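Local structure of nuclease NucT (Helicobacter pylori, 6EHI) at residues 9-14 / 133-138; 25-30 / 110-115; 36-41 / 62-67; 115-120 / 142-147. The protein is a nuclease of the PLD-like family, with an alpha/beta fold built on one mixed sheet. The protein carries 1 engineered substitution. All coordinates share one frame; numbering follows the deposited sequence.

Contact 1. Residues 9-14 / 133-138; sequences LFVLPY and YEVLLK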
loop_
_atom_site.group_PDB
_atom_site.type_symbol
_atom_site.label_atom_id
_atom_site.label_comp_id
_atom_site.label_asym_id
_atom_site.label_seq_id
_atom_site.Cartn_x
_atom_site.Cartn_y
_atom_site.Cartn_z
ATOM N N LEU A 9 11.428 7.110 -0.301
ATOM C CA LEU A 9 11.021 5.691 -0.379
ATOM C C LEU A 9 11.805 4.801 0.525
ATOM O O LEU A 9 13.059 4.768 0.517
ATOM C CB LEU A 9 11.122 5.183 -1.809
ATOM C CG LEU A 9 10.811 3.704 -2.098
ATOM C CD1 LEU A 9 9.311 3.427 -1.855
ATOM C CD2 LEU A 9 11.229 3.434 -3.511
ATOM N N PHE A 10 11.080 3.972 1.271
ATOM C CA PHE A 10 11.683 2.911 2.009
ATOM C C PHE A 10 11.203 1.563 1.473
ATOM O O PHE A 10 10.027 1.290 1.366
ATOM C CB PHE A 10 11.352 2.998 3.483
ATOM C CG PHE A 10 11.705 4.314 4.123
ATOM C CD1 PHE A 10 10.805 5.361 4.074
ATOM C CD2 PHE A 10 12.960 4.524 4.705
ATOM C CE1 PHE A 10 11.139 6.588 4.605
ATOM C CE2 PHE A 10 13.298 5.754 5.253
ATOM C CZ PHE A 10 12.375 6.769 5.191
ATOM N N VAL A 11 12.168 0.688 1.204
ATOM C CA VAL A 11 11.837 -0.616 0.703
ATOM C C VAL A 11 12.136 -1.598 1.835
ATOM O O VAL A 11 13.307 -1.782 2.271
ATOM C CB VAL A 11 12.542 -1.030 -0.618
ATOM C CG1 VAL A 11 12.122 -2.454 -0.971
ATOM C CG2 VAL A 11 12.359 0.040 -1.745
ATOM N N LEU A 12 11.098 -2.267 2.284
ATOM C CA LEU A 12 11.192 -3.222 3.362
ATOM C C LEU A 12 11.323 -4.659 2.818
ATOM O O LEU A 12 10.830 -4.941 1.744
ATOM C CB LEU A 12 9.952 -3.096 4.272
ATOM C CG LEU A 12 9.858 -1.835 5.094
ATOM C CD1 LEU A 12 9.355 -0.695 4.190
ATOM C CD2 LEU A 12 9.005 -1.990 6.317
ATOM N N PRO A 13 12.054 -5.557 3.512
ATOM C CA PRO A 13 12.603 -5.391 4.852
ATOM C C PRO A 13 13.950 -4.666 4.931
ATOM O O PRO A 13 14.413 -4.342 6.008
ATOM C CB PRO A 13 12.785 -6.847 5.317
ATOM C CG PRO A 13 13.112 -7.571 4.040
ATOM C CD PRO A 13 12.318 -6.919 2.973
ATOM N N TYR A 14 14.594 -4.472 3.787
ATOM C CA TYR A 14 15.943 -3.876 3.767
ATOM C C TYR A 14 16.083 -2.630 4.637
ATOM O O TYR A 14 17.046 -2.492 5.395
ATOM C CB TYR A 14 16.361 -3.540 2.352
ATOM C CG TYR A 14 16.120 -4.704 1.392
ATOM C CD1 TYR A 14 16.892 -5.891 1.429
ATOM C CD2 TYR A 14 15.060 -4.675 0.515
ATOM C CE1 TYR A 14 16.613 -6.948 0.559
ATOM C CE2 TYR A 14 14.803 -5.721 -0.339
ATOM C CZ TYR A 14 15.550 -6.867 -0.302
ATOM O OH TYR A 14 15.275 -7.850 -1.210
ATOM N N TYR A 133 8.120 -8.054 2.873
ATOM C CA TYR A 133 8.473 -7.073 1.805
ATOM C C TYR A 133 7.314 -6.052 1.797
ATOM O O TYR A 133 6.134 -6.399 1.736
ATOM C CB TYR A 133 8.725 -7.686 0.420
ATOM C CG TYR A 133 9.919 -8.600 0.371
ATOM C CD1 TYR A 133 9.816 -9.942 0.787
ATOM C CD2 TYR A 133 11.111 -8.152 -0.080
ATOM C CE1 TYR A 133 10.920 -10.783 0.693
ATOM C CE2 TYR A 133 12.204 -8.967 -0.073
ATOM C CZ TYR A 133 12.110 -10.270 0.302
ATOM O OH TYR A 133 13.215 -11.095 0.299
ATOM N N GLU A 134 7.684 -4.801 1.804
ATOM C CA GLU A 134 6.684 -3.733 1.788
ATOM C C GLU A 134 7.329 -2.584 1.120
ATOM O O GLU A 134 8.578 -2.519 0.991
ATOM C CB GLU A 134 6.331 -3.259 3.233
ATOM C CG GLU A 134 5.826 -4.347 4.129
ATOM C CD GLU A 134 4.337 -4.640 4.031
ATOM O OE1 GLU A 134 3.609 -4.177 3.119
ATOM O OE2 GLU A 134 3.894 -5.490 4.829
ATOM N N VAL A 135 6.542 -1.586 0.839
ATOM C CA VAL A 135 7.066 -0.268 0.563
ATOM C C VAL A 135 6.385 0.766 1.431
ATOM O O VAL A 135 5.120 0.744 1.636
ATOM C CB VAL A 135 7.060 0.134 -0.909
ATOM C CG1 VAL A 135 8.000 -0.733 -1.729
ATOM C CG2 VAL A 135 5.664 0.123 -1.496
ATOM N N LEU A 136 7.151 1.791 1.802
ATOM C CA LEU A 136 6.609 2.930 2.585
ATOM C C LEU A 136 7.141 4.193 1.928
ATOM O O LEU A 136 8.405 4.322 1.756
ATOM C CB LEU A 136 7.031 2.837 4.035
ATOM C CG LEU A 136 6.290 3.750 4.993
ATOM C CD1 LEU A 136 6.225 3.083 6.357
ATOM C CD2 LEU A 136 7.019 5.041 5.123
ATOM N N LEU A 137 6.266 5.077 1.502
ATOM C CA LEU A 137 6.651 6.354 0.876
ATOM C C LEU A 137 6.250 7.528 1.725
ATOM O O LEU A 137 5.100 7.633 2.151
ATOM C CB LEU A 137 6.042 6.500 -0.490
ATOM C CG LEU A 137 6.587 7.791 -1.180
ATOM C CD1 LEU A 137 7.601 7.330 -2.181
ATOM C CD2 LEU A 137 5.559 8.636 -1.812
ATOM N N LYS A 138 7.212 8.368 2.031
ATOM C CA LYS A 138 7.007 9.681 2.660
ATOM C C LYS A 138 7.146 10.766 1.628
ATOM O O LYS A 138 8.089 10.714 0.801
ATOM C CB LYS A 138 8.060 9.903 3.713
ATOM C CG LYS A 138 7.964 11.190 4.497
ATOM C CD LYS A 138 9.103 11.237 5.540
ATOM C CE LYS A 138 9.235 12.617 6.153
ATOM N NZ LYS A 138 10.520 12.637 6.903
#

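Contact 2. Residues 25-30 / 110-115; sequences SGISSA and AIIDDK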
loop_
_atom_site.group_PDB
_atom_site.type_symbol
_atom_site.label_atom_id
_atom_site.label_comp_id
_atom_site.label_asym_id
_atom_site.label_seq_id
_atom_site.Cartn_x
_atom_site.Cartn_y
_atom_site.Cartn_z
ATOM N N SER A 25 8.803 8.956 13.986
ATOM C CA SER A 25 9.244 10.336 14.117
ATOM C C SER A 25 8.265 11.365 13.505
ATOM O O SER A 25 7.989 12.426 14.075
ATOM C CB SER A 25 10.645 10.490 13.571
ATOM O OG SER A 25 10.979 11.834 13.474
ATOM N N GLY A 26 7.680 11.034 12.362
ATOM C CA GLY A 26 6.710 11.896 11.721
ATOM C C GLY A 26 5.508 12.129 12.618
ATOM O O GLY A 26 4.950 13.204 12.673
ATOM N N ILE A 27 5.042 11.085 13.274
ATOM C CA ILE A 27 3.846 11.193 14.163
ATOM C C ILE A 27 4.226 11.979 15.427
ATOM O O ILE A 27 3.481 12.861 15.835
ATOM C CB ILE A 27 3.305 9.787 14.570
ATOM C CG1 ILE A 27 2.667 9.111 13.370
ATOM C CG2 ILE A 27 2.379 9.847 15.776
ATOM C CD1 ILE A 27 2.431 7.649 13.652
ATOM N N SER A 28 5.337 11.568 16.016
ATOM C CA SER A 28 5.852 12.077 17.276
ATOM C C SER A 28 6.136 13.530 17.247
ATOM O O SER A 28 5.741 14.224 18.182
ATOM C CB SER A 28 7.063 11.319 17.679
ATOM O OG SER A 28 6.598 10.073 18.026
ATOM N N SER A 29 6.702 14.023 16.148
ATOM C CA SER A 29 7.021 15.424 16.057
ATOM C C SER A 29 5.896 16.316 15.476
ATOM O O SER A 29 6.136 17.480 15.202
ATOM C CB SER A 29 8.350 15.586 15.299
ATOM O OG SER A 29 9.391 14.838 15.970
ATOM N N ALA A 30 4.695 15.799 15.187
ATOM C CA ALA A 30 3.586 16.635 14.739
ATOM C C ALA A 30 3.343 17.792 15.715
ATOM O O ALA A 30 3.483 17.672 16.924
ATOM C CB ALA A 30 2.273 15.885 14.548
ATOM N N ALA A 110 -0.858 8.057 6.653
ATOM C CA ALA A 110 -0.781 9.015 7.754
ATOM C C ALA A 110 -0.502 10.440 7.191
ATOM O O ALA A 110 0.431 10.618 6.383
ATOM C CB ALA A 110 0.248 8.668 8.729
ATOM N N ILE A 111 -1.368 11.386 7.522
ATOM C CA ILE A 111 -1.161 12.794 7.122
ATOM C C ILE A 111 -0.754 13.590 8.367
ATOM O O ILE A 111 -1.528 13.697 9.311
ATOM C CB ILE A 111 -2.406 13.388 6.548
ATOM C CG1 ILE A 111 -3.061 12.492 5.438
ATOM C CG2 ILE A 111 -2.086 14.764 5.952
ATOM C CD1 ILE A 111 -4.449 12.869 5.072
ATOM N N ILE A 112 0.377 14.249 8.311
ATOM C CA ILE A 112 0.923 14.919 9.468
ATOM C C ILE A 112 0.854 16.435 9.207
ATOM O O ILE A 112 1.466 16.917 8.241
ATOM C CB ILE A 112 2.404 14.536 9.727
ATOM C CG1 ILE A 112 2.636 13.020 9.806
ATOM C CG2 ILE A 112 2.903 15.172 11.020
ATOM C CD1 ILE A 112 1.669 12.278 10.704
ATOM N N ASP A 113 0.161 17.172 10.085
ATOM C CA ASP A 113 0.012 18.627 9.928
ATOM C C ASP A 113 -0.429 18.902 8.431
ATOM O O ASP A 113 -1.318 18.241 7.853
ATOM C CB ASP A 113 1.309 19.320 10.323
ATOM C CG ASP A 113 1.787 19.032 11.815
ATOM O OD1 ASP A 113 0.974 18.597 12.698
ATOM O OD2 ASP A 113 2.967 19.316 12.157
ATOM N N ASP A 114 0.176 19.883 7.779
ATOM C CA ASP A 114 -0.090 20.007 6.285
ATOM C C ASP A 114 1.201 19.691 5.580
ATOM O O ASP A 114 1.503 20.207 4.495
ATOM C CB ASP A 114 -0.609 21.417 5.955
ATOM C CG ASP A 114 0.253 22.561 6.614
ATOM O OD1 ASP A 114 1.052 22.289 7.561
ATOM O OD2 ASP A 114 0.113 23.740 6.177
ATOM N N LYS A 115 2.047 18.903 6.233
ATOM C CA LYS A 115 3.409 18.831 5.808
ATOM C C LYS A 115 3.854 17.522 5.299
ATOM O O LYS A 115 4.812 17.498 4.521
ATOM C CB LYS A 115 4.326 19.252 6.943
ATOM C CG LYS A 115 3.980 20.613 7.542
ATOM C CD LYS A 115 3.879 21.754 6.510
ATOM C CE LYS A 115 3.886 23.139 7.181
ATOM N NZ LYS A 115 5.278 23.622 7.408
#

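Contact 3. Residues 36-41 / 62-67; sequences IAIYSF and IIYDYE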
loop_
_atom_site.group_PDB
_atom_site.type_symbol
_atom_site.label_atom_id
_atom_site.label_comp_id
_atom_site.label_asym_id
_atom_site.label_seq_id
_atom_site.Cartn_x
_atom_site.Cartn_y
_atom_site.Cartn_z
ATOM N N ILE A 36 -5.102 9.595 10.224
ATOM C CA ILE A 36 -4.635 8.253 9.840
ATOM C C ILE A 36 -5.796 7.458 9.328
ATOM O O ILE A 36 -6.912 7.510 9.891
ATOM C CB ILE A 36 -4.057 7.494 11.046
ATOM C CG1 ILE A 36 -2.806 8.184 11.553
ATOM C CG2 ILE A 36 -3.813 5.992 10.785
ATOM C CD1 ILE A 36 -2.425 7.962 13.039
ATOM N N ALA A 37 -5.599 6.751 8.210
ATOM C CA ALA A 37 -6.520 5.689 7.780
ATOM C C ALA A 37 -5.732 4.424 7.664
ATOM O O ALA A 37 -4.729 4.445 6.959
ATOM C CB ALA A 37 -7.129 6.062 6.478
ATOM N N ILE A 38 -6.089 3.385 8.420
ATOM C CA ILE A 38 -5.298 2.164 8.489
ATOM C C ILE A 38 -6.145 0.955 8.489
ATOM O O ILE A 38 -7.063 0.851 9.271
ATOM C CB ILE A 38 -4.381 2.242 9.721
ATOM C CG1 ILE A 38 -3.345 1.104 9.763
ATOM C CG2 ILE A 38 -5.151 2.469 11.017
ATOM C CD1 ILE A 38 -2.361 1.144 8.625
ATOM N N TYR A 39 -5.782 -0.031 7.643
ATOM C CA TYR A 39 -6.450 -1.310 7.563
ATOM C C TYR A 39 -6.253 -2.108 8.841
ATOM O O TYR A 39 -7.239 -2.428 9.547
ATOM C CB TYR A 39 -5.960 -2.142 6.315
ATOM C CG TYR A 39 -6.560 -3.497 6.298
ATOM C CD1 TYR A 39 -7.879 -3.684 5.843
ATOM C CD2 TYR A 39 -5.858 -4.610 6.826
ATOM C CE1 TYR A 39 -8.464 -4.922 5.875
ATOM C CE2 TYR A 39 -6.464 -5.843 6.888
ATOM C CZ TYR A 39 -7.806 -5.956 6.431
ATOM O OH TYR A 39 -8.461 -7.183 6.398
ATOM N N SER A 40 -4.978 -2.454 9.173
ATOM C CA SER A 40 -4.672 -3.197 10.388
ATOM C C SER A 40 -3.601 -2.427 11.153
ATOM O O SER A 40 -2.618 -2.000 10.558
ATOM C CB SER A 40 -4.175 -4.624 10.061
ATOM O OG SER A 40 -3.486 -5.225 11.149
ATOM N N PHE A 41 -3.785 -2.281 12.470
ATOM C CA PHE A 41 -2.924 -1.489 13.279
ATOM C C PHE A 41 -2.847 -2.189 14.653
ATOM O O PHE A 41 -3.700 -2.039 15.513
ATOM C CB PHE A 41 -3.457 -0.062 13.353
ATOM C CG PHE A 41 -2.705 0.882 14.216
ATOM C CD1 PHE A 41 -1.465 0.561 14.828
ATOM C CD2 PHE A 41 -3.281 2.092 14.536
ATOM C CE1 PHE A 41 -0.810 1.455 15.658
ATOM C CE2 PHE A 41 -2.665 3.016 15.393
ATOM C CZ PHE A 41 -1.367 2.734 15.906
ATOM N N ILE A 62 -8.182 8.653 13.649
ATOM C CA ILE A 62 -7.792 7.343 13.097
ATOM C C ILE A 62 -9.001 6.649 12.566
ATOM O O ILE A 62 -9.911 6.409 13.341
ATOM C CB ILE A 62 -7.156 6.499 14.200
ATOM C CG1 ILE A 62 -6.131 7.330 14.980
ATOM C CG2 ILE A 62 -6.486 5.249 13.589
ATOM C CD1 ILE A 62 -5.446 6.556 16.072
ATOM N N ILE A 63 -9.084 6.411 11.252
ATOM C CA ILE A 63 -10.112 5.558 10.599
ATOM C C ILE A 63 -9.537 4.150 10.464
ATOM O O ILE A 63 -8.490 3.988 9.807
ATOM C CB ILE A 63 -10.506 6.102 9.203
ATOM C CG1 ILE A 63 -10.877 7.595 9.295
ATOM C CG2 ILE A 63 -11.521 5.191 8.595
ATOM C CD1 ILE A 63 -11.162 8.319 7.978
ATOM N N TYR A 64 -10.108 3.155 11.161
ATOM C CA TYR A 64 -9.740 1.742 11.035
ATOM C C TYR A 64 -10.666 0.970 10.107
ATOM O O TYR A 64 -11.936 1.199 10.097
ATOM C CB TYR A 64 -9.844 1.119 12.381
ATOM C CG TYR A 64 -8.902 1.499 13.498
ATOM C CD1 TYR A 64 -9.043 2.724 14.241
ATOM C CD2 TYR A 64 -7.783 0.687 13.795
ATOM C CE1 TYR A 64 -8.205 3.028 15.293
ATOM C CE2 TYR A 64 -6.930 1.018 14.819
ATOM C CZ TYR A 64 -7.130 2.179 15.567
ATOM O OH TYR A 64 -6.262 2.532 16.577
ATOM N N ASP A 65 -10.176 -0.026 9.373
ATOM C CA ASP A 65 -11.103 -0.962 8.695
ATOM C C ASP A 65 -12.137 -1.596 9.687
ATOM O O ASP A 65 -11.753 -2.059 10.784
ATOM C CB ASP A 65 -10.364 -2.060 7.932
ATOM C CG ASP A 65 -11.276 -3.131 7.367
ATOM O OD1 ASP A 65 -11.904 -2.835 6.368
ATOM O OD2 ASP A 65 -11.357 -4.286 7.927
ATOM N N TYR A 66 -13.397 -1.622 9.257
ATOM C CA TYR A 66 -14.487 -2.078 10.136
ATOM C C TYR A 66 -14.342 -3.563 10.469
ATOM O O TYR A 66 -14.202 -3.936 11.625
ATOM C CB TYR A 66 -15.874 -1.783 9.447
ATOM C CG TYR A 66 -17.018 -2.249 10.313
ATOM C CD1 TYR A 66 -17.379 -3.592 10.365
ATOM C CD2 TYR A 66 -17.618 -1.364 11.178
ATOM C CE1 TYR A 66 -18.392 -3.993 11.225
ATOM C CE2 TYR A 66 -18.630 -1.752 12.023
ATOM C CZ TYR A 66 -18.976 -3.065 12.064
ATOM O OH TYR A 66 -19.982 -3.462 12.927
ATOM N N GLU A 67 -14.269 -4.423 9.495
ATOM C CA GLU A 67 -14.210 -5.892 9.842
ATOM C C GLU A 67 -12.952 -6.264 10.648
ATOM O O GLU A 67 -12.987 -7.091 11.543
ATOM C CB GLU A 67 -14.303 -6.740 8.616
ATOM C CG GLU A 67 -15.656 -6.717 7.921
ATOM C CD GLU A 67 -16.841 -7.193 8.791
ATOM O OE1 GLU A 67 -16.627 -8.052 9.682
ATOM O OE2 GLU A 67 -18.000 -6.678 8.590
HETATM O O HOH W 1 -11.161 -6.887 6.955
#

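Contact 4. Residues 115-120 / 142-147; sequences KIVFLG and TETILK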
loop_
_atom_site.group_PDB
_atom_site.type_symbol
_atom_site.label_atom_id
_atom_site.label_comp_id
_atom_site.label_asym_id
_atom_site.label_seq_id
_atom_site.Cartn_x
_atom_site.Cartn_y
_atom_site.Cartn_z
ATOM N N LYS A 115 2.047 18.903 6.233
ATOM C CA LYS A 115 3.409 18.831 5.808
ATOM C C LYS A 115 3.854 17.522 5.299
ATOM O O LYS A 115 4.812 17.498 4.521
ATOM C CB LYS A 115 4.326 19.252 6.943
ATOM C CG LYS A 115 3.980 20.613 7.542
ATOM C CD LYS A 115 3.879 21.754 6.510
ATOM C CE LYS A 115 3.886 23.139 7.181
ATOM N NZ LYS A 115 5.278 23.622 7.408
ATOM N N ILE A 116 3.285 16.411 5.766
ATOM C CA ILE A 116 3.832 15.114 5.346
ATOM C C ILE A 116 2.683 14.137 5.107
ATOM O O ILE A 116 1.680 14.195 5.773
ATOM C CB ILE A 116 4.731 14.397 6.432
ATOM C CG1 ILE A 116 5.818 15.323 6.993
ATOM C CG2 ILE A 116 5.353 13.133 5.875
ATOM C CD1 ILE A 116 6.356 14.770 8.351
ATOM N N VAL A 117 2.802 13.332 4.044
ATOM C CA VAL A 117 1.946 12.150 3.919
ATOM C C VAL A 117 2.807 10.909 3.749
ATOM O O VAL A 117 3.841 10.911 3.081
ATOM C CB VAL A 117 0.873 12.276 2.874
ATOM C CG1 VAL A 117 1.467 12.526 1.514
ATOM C CG2 VAL A 117 0.019 11.006 2.917
ATOM N N PHE A 118 2.417 9.862 4.508
ATOM C CA PHE A 118 2.999 8.508 4.457
ATOM C C PHE A 118 2.010 7.604 3.859
ATOM O O PHE A 118 0.812 7.579 4.205
ATOM C CB PHE A 118 3.329 7.950 5.877
ATOM C CG PHE A 118 4.387 8.727 6.612
ATOM C CD1 PHE A 118 4.092 9.820 7.419
ATOM C CD2 PHE A 118 5.708 8.287 6.596
ATOM C CE1 PHE A 118 5.076 10.438 8.117
ATOM C CE2 PHE A 118 6.725 8.955 7.277
ATOM C CZ PHE A 118 6.406 10.030 8.025
ATOM N N LEU A 119 2.416 6.938 2.798
ATOM C CA LEU A 119 1.552 5.929 2.216
ATOM C C LEU A 119 2.326 4.731 1.688
ATOM O O LEU A 119 3.504 4.729 1.732
ATOM C CB LEU A 119 0.631 6.542 1.122
ATOM C CG LEU A 119 1.296 7.150 -0.113
ATOM C CD1 LEU A 119 1.748 6.106 -1.135
ATOM C CD2 LEU A 119 0.368 8.060 -0.822
ATOM N N GLY A 120 1.673 3.680 1.202
ATOM C CA GLY A 120 2.420 2.477 0.825
ATOM C C GLY A 120 1.643 1.215 1.201
ATOM O O GLY A 120 0.397 1.234 1.291
ATOM N N THR A 142 2.872 19.103 -1.823
ATOM C CA THR A 142 1.736 19.760 -1.197
ATOM C C THR A 142 0.435 19.403 -1.967
ATOM O O THR A 142 -0.579 19.289 -1.349
ATOM C CB THR A 142 1.959 21.310 -1.103
ATOM O OG1 THR A 142 2.081 21.851 -2.412
ATOM C CG2 THR A 142 3.214 21.642 -0.351
ATOM N N GLU A 143 0.490 19.182 -3.285
ATOM C CA GLU A 143 -0.676 18.754 -4.023
ATOM C C GLU A 143 -1.161 17.418 -3.517
ATOM O O GLU A 143 -2.388 17.238 -3.316
ATOM C CB GLU A 143 -0.460 18.726 -5.570
ATOM C CG GLU A 143 -1.780 18.575 -6.308
ATOM C CD GLU A 143 -1.664 18.584 -7.815
ATOM O OE1 GLU A 143 -0.514 18.754 -8.299
ATOM O OE2 GLU A 143 -2.723 18.358 -8.482
ATOM N N THR A 144 -0.227 16.476 -3.307
ATOM C CA THR A 144 -0.610 15.138 -2.724
ATOM C C THR A 144 -1.193 15.288 -1.320
ATOM O O THR A 144 -2.208 14.649 -1.012
ATOM C CB THR A 144 0.635 14.297 -2.656
ATOM O OG1 THR A 144 1.167 14.181 -3.941
ATOM C CG2 THR A 144 0.408 12.852 -2.156
ATOM N N ILE A 145 -0.554 16.092 -0.481
ATOM C CA ILE A 145 -1.051 16.326 0.877
ATOM C C ILE A 145 -2.448 16.918 0.846
ATOM O O ILE A 145 -3.342 16.437 1.550
ATOM C CB ILE A 145 -0.088 17.156 1.783
ATOM C CG1 ILE A 145 1.201 16.385 2.032
ATOM C CG2 ILE A 145 -0.763 17.525 3.121
ATOM C CD1 ILE A 145 2.457 17.157 2.475
ATOM N N LEU A 146 -2.692 17.978 0.056
ATOM C CA LEU A 146 -4.047 18.610 -0.009
ATOM C C LEU A 146 -5.088 17.633 -0.501
ATOM O O LEU A 146 -6.225 17.587 -0.031
ATOM C CB LEU A 146 -4.065 19.874 -0.891
ATOM C CG LEU A 146 -3.189 20.986 -0.373
ATOM C CD1 LEU A 146 -3.048 22.064 -1.451
ATOM C CD2 LEU A 146 -3.730 21.589 0.921
ATOM N N LYS A 147 -4.754 16.844 -1.515
ATOM C CA LYS A 147 -5.708 15.925 -1.973
ATOM C C LYS A 147 -5.987 14.826 -0.868
ATOM O O LYS A 147 -7.172 14.501 -0.630
ATOM C CB LYS A 147 -5.230 15.236 -3.252
ATOM C CG LYS A 147 -6.022 13.981 -3.630
ATOM C CD LYS A 147 -5.700 13.402 -4.990
ATOM C CE LYS A 147 -6.405 14.101 -6.131
ATOM N NZ LYS A 147 -6.298 13.329 -7.412
#

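Contact 1. Residues 9-14 / 133-138
The carbonyl oxygen of Leu-136 takes the shortest bond here: Phe-10 N reaches Leu-136 O at 2.7 Å. The bond is nearly straight at hydrogen (168°), and the donor lies close to the C=O axis. Phe-10 CD1 also comes to Leu-136 O, at 3.5 Å, with the oxygen near the ring plane at the edge. Phe-10 answers with its own carbonyl, which accepts from Leu-136 N in the carbonyl plane. Leu-12 and Glu-134 form the next hydrogen-bonded pair of this antiparallel ladder. Its return bond, Glu-134 N to Leu-12 O at 3.1 Å, has the donor well above the carbonyl plane.

Phe-10, Leu-12, Glu-134 and Leu-136 share one face of the sheet. Phe-10 CG lies beside the backbone N (chi1 -55°), which brings the ring alongside Leu-136, Phe-10 CD1 to Leu-136 CD2 3.9 Å. The ring also packs against helix 16-28. The carboxylate of Glu-134 bends away from Leu-12. It bonds Ser-121 and Asn-132, and Asn-106 of the second subunit. Leu-9, Val-11, Val-135 and Leu-137 form the other face. There Leu-9 CD1 meets Val-135 CB at 4.1 Å.

Past the strand, the peptide bond before Pro-13 is cis. Pro-13 CD sits over one face of the Tyr-133 ring in a CH-pi contact, 3.9 Å from its centroid. The Tyr-14 hydroxyl meets the edge of that ring, OH to Tyr-133 CE2 3.5 Å. The Tyr-14 ring stacks on Tyr-151 of the second subunit.

The ladder thus ties the outermost strand 7-12 to the sheet by backbone bonds, while apolar side chains serve one face toward helices and the other toward the second subunit.

Contact 2. Residues 25-30 / 110-115
Ile-112, Ala-30 and Asp-113 carry this contact between the end of helix 16-28 and the end of strand 108-112. Ile-112 has the largest share. Its CG2 methyl makes a van der Waals contact with a helix carbonyl, Ile-112 CG2 to Gly-26 O 3.3 Å, and then meets the methyl of Ala-30, CG2 to CB 3.7 Å. The CG1 branch, beside the backbone N (chi1 -53°), also lies against Gly-26 O. Its bend at chi2 (-48°) lays CD1 against Ile-27, with Ile-27 CG1 at 4.3 Å from Ile-112 CD1. Gly-26 brings no side chain, and the isoleucine lies directly against its carbonyl. No hydrogen bond links the two segments.

Ala-30 follows the last helical turn, where Ala-30 N bonds Ile-27 O. Its CB points toward the strand and has two neighbours. Ile-112 is one. The carboxylate of Asp-113 is the other, with OD1 3.5 Å from Ala-30 CB. This is a van der Waals contact. The polar partners of Asp-113 are backbone N-H groups of the residues that follow Ala-30: OD1 accepts from Glu-32 and Ser-33, and OD2 from Arg-31.

Asp-113, with a positive phi of 48°, is the second residue of a tight turn that starts at Ile-112 and is closed by Lys-115 N to Ile-112 O at 2.9 Å. It probably corresponds to the aspartate of the HxK(x)4D motif of the PLD family.

The chemistry is therefore divided. Apolar contacts, of methyls with each other and with a helix carbonyl, join the helix to the sheet. One carboxylate, bonded three times by backbone N-H groups, fixes the entry into strand 33-38 against the turn after strand 108-112.

Contact 3. Residues 36-41 / 62-67
The rings of Phe-41 and Tyr-64 lie nearly parallel, with planes 12° apart, but slid so far that they barely overlap. They stand at the C-terminal ends of two parallel strands of a beta-alpha-beta unit: strand 33-38, helix 44-54 and strand 59-65. Phe-41 CD2 touches the far end of Tyr-64, 3.6 Å from its OH. Ile-38 CG2 lies above the Tyr-64 plane, displaced toward the rim. Tyr-39 CG is opposite its backbone N (chi1 175°), which lays this third ring along the carboxylate of Asp-65, the two planes 31° apart.

Three backbone bonds link the two segments. Ile-63 N reaches Ile-36 O at 2.8 Å, Ile-38 N reaches Ile-63 O at 2.8 Å, and Asp-65 N makes a longer bond to Ile-38 O. Ile-36, Ile-38 and Ile-62 pack side by side on one face, CG2 against CG2, while Ala-37 and Ile-63 look to the other.

The Tyr-64 hydroxyl bonds Thr-76, and helix 77-80 packs on the ring. Asp-65 OD1 accepts from Met-105 N. Asp-65 OD2 has two donors. It caps Ser-68 N at the start of the next helix, and a water donates to Asp-65 OD2 at 2.8 Å and lies 2.8 Å from Tyr-39 OH.

Contact 4. Residues 115-120 / 142-147
Ile-145 holds CG1 beside its backbone N (chi1 -65°) and keeps the chain extended beyond it (chi2 160°), which sends CD1 out of helix 142-158 toward Lys-115. Val-117 turns CG1 between its own N and carbonyl carbon (chi1 59°), and this methyl faces the helix. The two side chains slide past each other in opposite directions, with Val-117 CG1 3.9 Å from Ile-145 CG1.

The strand belongs to a beta hairpin, 108-112 with 116-120, that carries a classic beta bulge: Lys-115 and Ile-116 both stand opposite Ile-112. The helix lies across this strand rather than along it, with the short axes 76° apart and 8.2 Å at closest approach. Within these segments Val-117 meets Thr-144 and Ile-145, adjacent residues of one turn.

Thr-144 offers its methyl, CG2 to Val-117 CG1 3.8 Å, and the two side chains cross at about a right angle. Its hydroxyl OG1 is hydrogen-bonded to OD2 of Asp-141, just before the helix. No hydrogen bond links the two segments, and the packing is carbon on carbon or carbon on backbone.

Val-117 and Phe-118 look to opposite sides of the sheet: Val-117 faces helix 142-158, and Phe-118 packs on helix 16-28. The strand is thus the middle layer between two helices. The second subunit also comes close. Lys-147 NZ makes a salt bridge to Glu-15 of that subunit, and Leu-119 packs on its counterpart there.

The tightest approach is at the bulge, where Ile-145 CD1 presses on the backbone, 3.1 Å from Lys-115 O and 3.5 Å from Ile-116 N.

Overall arrangement
All four contacts reach the same mixed sheet. Contact 1 pairs the outermost strand 7-12 with strand 134-139. Contact 4 sits on the next strand, 116-120, and contact 2 on its neighbour, 108-112. Contact 3 follows on strands 33-38 and 59-65. The centres of contacts 2 and 4 are about 10 Å apart, and these two share Lys-115; those of contacts 1 and 3 are about 20 Å apart. Contact 1 joins distant parts of the chain, with contacts 2 and 3 both lying between its segments, whereas contacts 1 and 4 alternate. Helices 16-28 and 142-158 cover opposite faces. The second subunit meets the part of the sheet where contacts 1 and 4 lie, and does not touch contacts 2 and 3.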